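Local coordinates for sugar kinase, pfkB family (Thermotoga maritima, PDB 2AJR), which probably phosphorylates a sugar phosphate with ATP, as a possible 1-phosphofructokinase of the pfkB (ribokinase-like) family, and binds a magnesium ion, at residues F178-Q183 against Y281-H286; D246-R251 against N289-A294. All blocks are in the same frame, centred on the assembly; numbering follows the deposited sequence.

Contact 1 (F178-Q183 against Y281-H286)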
loop_
_atom_site.group_PDB
_atom_site.type_symbol
_atom_site.label_atom_id
_atom_site.label_comp_id
_atom_site.label_asym_id
_atom_site.label_seq_id
_atom_site.Cartn_x
_atom_site.Cartn_y
_atom_site.Cartn_z
ATOM N N PHE A 178 -30.007 -6.353 20.887
ATOM C CA PHE A 178 -30.322 -6.901 19.580
ATOM C C PHE A 178 -29.019 -6.999 18.783
ATOM O O PHE A 178 -28.205 -6.069 18.813
ATOM C CB PHE A 178 -31.318 -5.968 18.896
ATOM C CG PHE A 178 -31.978 -6.550 17.701
ATOM C CD1 PHE A 178 -31.425 -6.386 16.444
ATOM C CD2 PHE A 178 -33.176 -7.217 17.821
ATOM C CE1 PHE A 178 -32.044 -6.904 15.333
ATOM C CE2 PHE A 178 -33.802 -7.738 16.715
ATOM C CZ PHE A 178 -33.235 -7.588 15.469
ATOM N N VAL A 179 -28.812 -8.116 18.095
ATOM C CA VAL A 179 -27.518 -8.404 17.469
ATOM C C VAL A 179 -27.614 -8.609 15.968
ATOM O O VAL A 179 -28.390 -9.437 15.519
ATOM C CB VAL A 179 -26.889 -9.701 18.048
ATOM C CG1 VAL A 179 -25.752 -10.187 17.142
ATOM C CG2 VAL A 179 -26.422 -9.498 19.490
ATOM N N PHE A 180 -26.799 -7.865 15.217
ATOM C CA PHE A 180 -26.569 -8.082 13.768
ATOM C C PHE A 180 -25.176 -8.681 13.577
ATOM O O PHE A 180 -24.213 -8.150 14.143
ATOM C CB PHE A 180 -26.557 -6.755 13.005
ATOM C CG PHE A 180 -27.849 -6.001 13.036
ATOM C CD1 PHE A 180 -28.218 -5.272 14.163
ATOM C CD2 PHE A 180 -28.678 -5.971 11.918
ATOM C CE1 PHE A 180 -29.410 -4.545 14.185
ATOM C CE2 PHE A 180 -29.868 -5.239 11.931
ATOM C CZ PHE A 180 -30.235 -4.527 13.070
ATOM N N VAL A 181 -25.041 -9.739 12.774
ATOM C CA VAL A 181 -23.710 -10.252 12.433
ATOM C C VAL A 181 -23.517 -10.400 10.931
ATOM O O VAL A 181 -24.392 -10.916 10.246
ATOM C CB VAL A 181 -23.433 -11.613 13.097
ATOM C CG1 VAL A 181 -22.146 -12.198 12.554
ATOM C CG2 VAL A 181 -23.361 -11.472 14.608
ATOM N N GLU A 182 -22.370 -9.942 10.429
ATOM C CA GLU A 182 -21.915 -10.258 9.060
ATOM C C GLU A 182 -20.501 -10.847 9.120
ATOM O O GLU A 182 -19.543 -10.117 9.312
ATOM C CB GLU A 182 -21.956 -9.021 8.123
ATOM C CG GLU A 182 -21.514 -9.336 6.653
ATOM C CD GLU A 182 -21.446 -8.112 5.708
ATOM O OE1 GLU A 182 -21.198 -6.969 6.170
ATOM O OE2 GLU A 182 -21.641 -8.310 4.487
ATOM N N GLN A 183 -20.363 -12.161 8.962
ATOM C CA GLN A 183 -19.048 -12.809 9.020
ATOM C C GLN A 183 -18.980 -14.005 8.100
ATOM O O GLN A 183 -19.997 -14.495 7.655
ATOM C CB GLN A 183 -18.717 -13.236 10.449
ATOM C CG GLN A 183 -18.468 -12.038 11.354
ATOM C CD GLN A 183 -17.950 -12.389 12.750
ATOM O OE1 GLN A 183 -18.539 -13.196 13.461
ATOM N NE2 GLN A 183 -16.858 -11.738 13.156
ATOM N N TYR A 281 -30.417 1.059 10.659
ATOM C CA TYR A 281 -31.244 2.272 10.607
ATOM C C TYR A 281 -32.745 1.967 10.590
ATOM O O TYR A 281 -33.518 2.639 11.272
ATOM C CB TYR A 281 -30.885 3.114 9.379
ATOM C CG TYR A 281 -31.752 4.337 9.161
ATOM C CD1 TYR A 281 -31.429 5.552 9.747
ATOM C CD2 TYR A 281 -32.886 4.286 8.351
ATOM C CE1 TYR A 281 -32.215 6.689 9.553
ATOM C CE2 TYR A 281 -33.679 5.430 8.144
ATOM C CZ TYR A 281 -33.332 6.620 8.752
ATOM O OH TYR A 281 -34.086 7.748 8.571
ATOM N N TYR A 282 -33.154 0.982 9.802
ATOM C CA TYR A 282 -34.572 0.676 9.671
ATOM C C TYR A 282 -35.101 0.142 10.983
ATOM O O TYR A 282 -36.192 0.513 11.418
ATOM C CB TYR A 282 -34.842 -0.361 8.567
ATOM C CG TYR A 282 -36.323 -0.510 8.252
ATOM C CD1 TYR A 282 -37.173 -1.253 9.070
ATOM C CD2 TYR A 282 -36.876 0.119 7.143
ATOM C CE1 TYR A 282 -38.542 -1.360 8.784
ATOM C CE2 TYR A 282 -38.237 0.014 6.845
ATOM C CZ TYR A 282 -39.064 -0.720 7.661
ATOM O OH TYR A 282 -40.400 -0.807 7.327
ATOM N N PHE A 283 -34.337 -0.763 11.584
ATOM C CA PHE A 283 -34.674 -1.315 12.885
ATOM C C PHE A 283 -34.861 -0.183 13.895
ATOM O O PHE A 283 -35.930 -0.064 14.503
ATOM C CB PHE A 283 -33.585 -2.281 13.350
ATOM C CG PHE A 283 -33.820 -2.847 14.714
ATOM C CD1 PHE A 283 -34.893 -3.675 14.954
ATOM C CD2 PHE A 283 -32.959 -2.559 15.756
ATOM C CE1 PHE A 283 -35.110 -4.200 16.203
ATOM C CE2 PHE A 283 -33.175 -3.083 17.005
ATOM C CZ PHE A 283 -34.251 -3.907 17.228
ATOM N N ILE A 284 -33.847 0.668 14.042
ATOM C CA ILE A 284 -33.937 1.795 14.971
ATOM C C ILE A 284 -35.148 2.693 14.699
ATOM O O ILE A 284 -35.883 3.028 15.626
ATOM C CB ILE A 284 -32.684 2.674 14.934
ATOM C CG1 ILE A 284 -31.484 1.937 15.542
ATOM C CG2 ILE A 284 -32.943 3.978 15.680
ATOM C CD1 ILE A 284 -30.285 2.825 15.710
ATOM N N LYS A 285 -35.358 3.069 13.437
ATOM C CA LYS A 285 -36.375 4.068 13.101
ATOM C C LYS A 285 -37.797 3.501 12.987
ATOM O O LYS A 285 -38.716 4.057 13.573
ATOM C CB LYS A 285 -36.006 4.847 11.828
ATOM C CG LYS A 285 -34.778 5.767 11.951
ATOM C CD LYS A 285 -34.837 6.757 13.138
ATOM C CE LYS A 285 -33.667 7.762 13.117
ATOM N NZ LYS A 285 -33.495 8.535 14.397
ATOM N N HIS A 286 -37.987 2.410 12.251
ATOM C CA HIS A 286 -39.342 1.876 12.017
ATOM C C HIS A 286 -39.607 0.474 12.593
ATOM O O HIS A 286 -40.583 -0.164 12.211
ATOM C CB HIS A 286 -39.656 1.897 10.516
ATOM C CG HIS A 286 -39.176 3.135 9.825
ATOM N ND1 HIS A 286 -38.353 3.104 8.721
ATOM C CD2 HIS A 286 -39.377 4.444 10.105
ATOM C CE1 HIS A 286 -38.076 4.340 8.342
ATOM N NE2 HIS A 286 -38.684 5.170 9.167
#

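Contact 2 (D246-R251 against N289-A294)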
loop_
_atom_site.group_PDB
_atom_site.type_symbol
_atom_site.label_atom_id
_atom_site.label_comp_id
_atom_site.label_asym_id
_atom_site.label_seq_id
_atom_site.Cartn_x
_atom_site.Cartn_y
_atom_site.Cartn_z
ATOM N N ASP A 246 -30.507 -11.334 -2.945
ATOM C CA ASP A 246 -30.440 -11.778 -1.558
ATOM C C ASP A 246 -31.694 -12.559 -1.178
ATOM O O ASP A 246 -32.824 -12.122 -1.416
ATOM C CB ASP A 246 -30.246 -10.583 -0.619
ATOM C CG ASP A 246 -28.822 -10.020 -0.666
ATOM O OD1 ASP A 246 -27.877 -10.685 -0.163
ATOM O OD2 ASP A 246 -28.655 -8.907 -1.201
ATOM N N ILE A 247 -31.473 -13.727 -0.595
ATOM C CA ILE A 247 -32.540 -14.532 -0.045
ATOM C C ILE A 247 -32.738 -14.058 1.381
ATOM O O ILE A 247 -31.785 -13.985 2.144
ATOM C CB ILE A 247 -32.171 -16.026 -0.069
ATOM C CG1 ILE A 247 -32.006 -16.494 -1.518
ATOM C CG2 ILE A 247 -33.234 -16.849 0.638
ATOM C CD1 ILE A 247 -30.927 -17.503 -1.711
ATOM N N VAL A 248 -33.963 -13.691 1.715
ATOM C CA VAL A 248 -34.307 -13.289 3.050
ATOM C C VAL A 248 -35.226 -14.356 3.612
ATOM O O VAL A 248 -36.293 -14.609 3.051
ATOM C CB VAL A 248 -35.012 -11.943 3.037
ATOM C CG1 VAL A 248 -35.362 -11.510 4.457
ATOM C CG2 VAL A 248 -34.124 -10.906 2.359
ATOM N N ALA A 249 -34.795 -15.006 4.690
ATOM C CA ALA A 249 -35.584 -16.048 5.346
ATOM C C ALA A 249 -35.973 -15.595 6.754
ATOM O O ALA A 249 -35.117 -15.126 7.523
ATOM C CB ALA A 249 -34.789 -17.347 5.422
ATOM N N THR A 250 -37.268 -15.712 7.067
ATOM C CA THR A 250 -37.775 -15.522 8.425
ATOM C C THR A 250 -38.567 -16.753 8.819
ATOM O O THR A 250 -38.649 -17.732 8.064
ATOM C CB THR A 250 -38.688 -14.263 8.579
ATOM O OG1 THR A 250 -40.021 -14.545 8.119
ATOM C CG2 THR A 250 -38.117 -13.073 7.835
ATOM N N ARG A 251 -39.162 -16.689 10.001
ATOM C CA ARG A 251 -39.939 -17.794 10.543
ATOM C C ARG A 251 -41.288 -17.843 9.836
ATOM O O ARG A 251 -41.900 -18.897 9.776
ATOM C CB ARG A 251 -40.041 -17.667 12.081
ATOM C CG ARG A 251 -38.611 -17.564 12.690
ATOM C CD ARG A 251 -38.494 -17.490 14.210
ATOM N NE ARG A 251 -37.077 -17.562 14.619
ATOM C CZ ARG A 251 -36.624 -17.330 15.852
ATOM N NH1 ARG A 251 -37.444 -16.977 16.832
ATOM N NH2 ARG A 251 -35.326 -17.438 16.108
ATOM N N ASN A 289 -39.613 -4.935 11.457
ATOM C CA ASN A 289 -40.236 -5.543 10.291
ATOM C C ASN A 289 -39.099 -5.988 9.378
ATOM O O ASN A 289 -38.448 -5.169 8.734
ATOM C CB ASN A 289 -41.160 -4.560 9.582
ATOM C CG ASN A 289 -41.865 -5.181 8.395
ATOM O OD1 ASN A 289 -41.233 -5.792 7.529
ATOM N ND2 ASN A 289 -43.184 -5.034 8.348
ATOM N N PHE A 290 -38.866 -7.296 9.337
ATOM C CA PHE A 290 -37.643 -7.860 8.783
ATOM C C PHE A 290 -37.547 -7.801 7.268
ATOM O O PHE A 290 -36.514 -7.419 6.734
ATOM C CB PHE A 290 -37.469 -9.296 9.269
ATOM C CG PHE A 290 -37.268 -9.399 10.748
ATOM C CD1 PHE A 290 -36.202 -8.754 11.356
ATOM C CD2 PHE A 290 -38.145 -10.128 11.544
ATOM C CE1 PHE A 290 -36.016 -8.831 12.735
ATOM C CE2 PHE A 290 -37.956 -10.225 12.922
ATOM C CZ PHE A 290 -36.893 -9.573 13.516
ATOM N N LEU A 291 -38.602 -8.169 6.565
ATOM C CA LEU A 291 -38.555 -8.098 5.116
ATOM C C LEU A 291 -38.270 -6.657 4.712
ATOM O O LEU A 291 -37.358 -6.402 3.911
ATOM C CB LEU A 291 -39.845 -8.601 4.456
ATOM C CG LEU A 291 -39.735 -8.649 2.918
ATOM C CD1 LEU A 291 -38.544 -9.494 2.486
ATOM C CD2 LEU A 291 -41.019 -9.133 2.252
ATOM N N GLU A 292 -39.017 -5.713 5.285
ATOM C CA GLU A 292 -38.778 -4.288 4.984
ATOM C C GLU A 292 -37.378 -3.819 5.413
ATOM O O GLU A 292 -36.783 -2.979 4.744
ATOM C CB GLU A 292 -39.871 -3.397 5.567
ATOM C CG GLU A 292 -41.271 -3.692 4.993
ATOM C CD GLU A 292 -41.441 -3.261 3.540
ATOM O OE1 GLU A 292 -41.199 -2.081 3.218
ATOM O OE2 GLU A 292 -41.846 -4.098 2.712
HETATM N N MSE A 293 -36.839 -4.384 6.489
HETATM C CA MSE A 293 -35.438 -4.143 6.842
HETATM C C MSE A 293 -34.486 -4.585 5.759
HETATM O O MSE A 293 -33.620 -3.822 5.367
HETATM C CB MSE A 293 -35.036 -4.903 8.082
HETATM C CG MSE A 293 -35.284 -4.181 9.367
HETATM SE SE MSE A 293 -34.584 -5.258 10.827
HETATM C CE MSE A 293 -33.024 -5.910 10.023
ATOM N N ALA A 294 -34.628 -5.829 5.300
ATOM C CA ALA A 294 -33.775 -6.348 4.230
ATOM C C ALA A 294 -33.923 -5.536 2.937
ATOM O O ALA A 294 -32.939 -5.305 2.237
ATOM C CB ALA A 294 -34.070 -7.806 3.977
#

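Contact 1 (F178-Q183 against Y281-H286)
Phe178 and Phe283 meet face to face: their ring centroids lie 4.0 Å apart and their planes are inclined by 21°. Phe283 CZ lies over the face of the Phe178 ring, displaced from its centre toward the rim, 3.5 Å from Phe178 CG. The two side chains arrive from opposite directions, each with CG anti to its own backbone nitrogen (chi1 -166° for Phe178, 177° for Phe283), which extends both rings into the space between strand and helix. Phe180 joins differently. Its edge, not its face, is presented to the helix, with Phe180 CZ 4.0 Å from Phe283 CB, near the plane of the Phe180 ring. Phe283 is thus touched at its ring by one phenylalanine and at its stem by another, two residues apart on strand 178-182. With an alanine at the Phe178 position, the Phe283 ring is likely to lose its stacking partner on one face, leaving a gap between strand and helix. Every contacting atom is carbon, and no polar bond links the segments, so dispersion and the hydrophobic effect presumably hold helix 271-286 against strand 178-182, in the parallel part of the central mixed sheet of this ribokinase-like fold.

Contact 2 (D246-R251 against N289-A294)
Val248 carries CG1 anti to its backbone nitrogen (chi1 -179°) and CG2 anti to its carbonyl carbon, and this rotamer turns both methyls to the helix. Val248 CG2 packs closely on Ala294 CB at 3.5 Å, while Val248 CG1 is 4.0 Å from that same Ala294 CB. One small side chain therefore faces both branches of the valine, consistent with the close approach of the backbones: Val248 CA and Ala294 CA are 7.1 Å apart. Leu291 reaches back with its end, placing Leu291 CD1 at 4.3 Å from Val248 CG1. Two residues along, Thr250 offers its methyl, CG2, to the stem of Phe290, with Thr250 CG2 4.1 Å from Phe290 CB. Thr250 OG1 is hydrogen-bonded to Glu252 N, which keeps its polar end on its own segment's side of the contact. The helix start is capped by Asn289 at the N-cap position: Asn289 OD1 accepts from Glu292 N at 3.2 Å, with an N-H...O angle of 159° and the donor tilted 28° from the carbonyl plane. Strand 245-249 lies between antiparallel strands 236-241 and 254-259, and helix 290-304 packs on one side of it, with Phe290 also touching Val236 and Leu291 touching Trp255. Ile247 and Ala249 meet helix 220-233 on the other face of the sheet.

In the fold
Contacts 1 and 2 dock consecutive helices, 271-286 and 290-304, on one mixed sheet, and their centres lie about 12 Å apart. Contact 1 uses a strand of the parallel part, contact 2 one of the antiparallel part. Both are partly buried, their centres about 12 Å and about 17 Å, respectively, from the centre of the chain. Each is apolar, but contact 1 relies on aromatic rings spanning 9.7 Å between the CA atoms of Phe178 and Phe283, whereas contact 2 uses aliphatic groups, among them the small Ala294, and the stem of Phe290, with a closer helix. The two meet through Met293, a selenomethionine, whose CE lies 3.7 Å from Phe180 CE2, and through Tyr282, which packs on Glu292 and Met293.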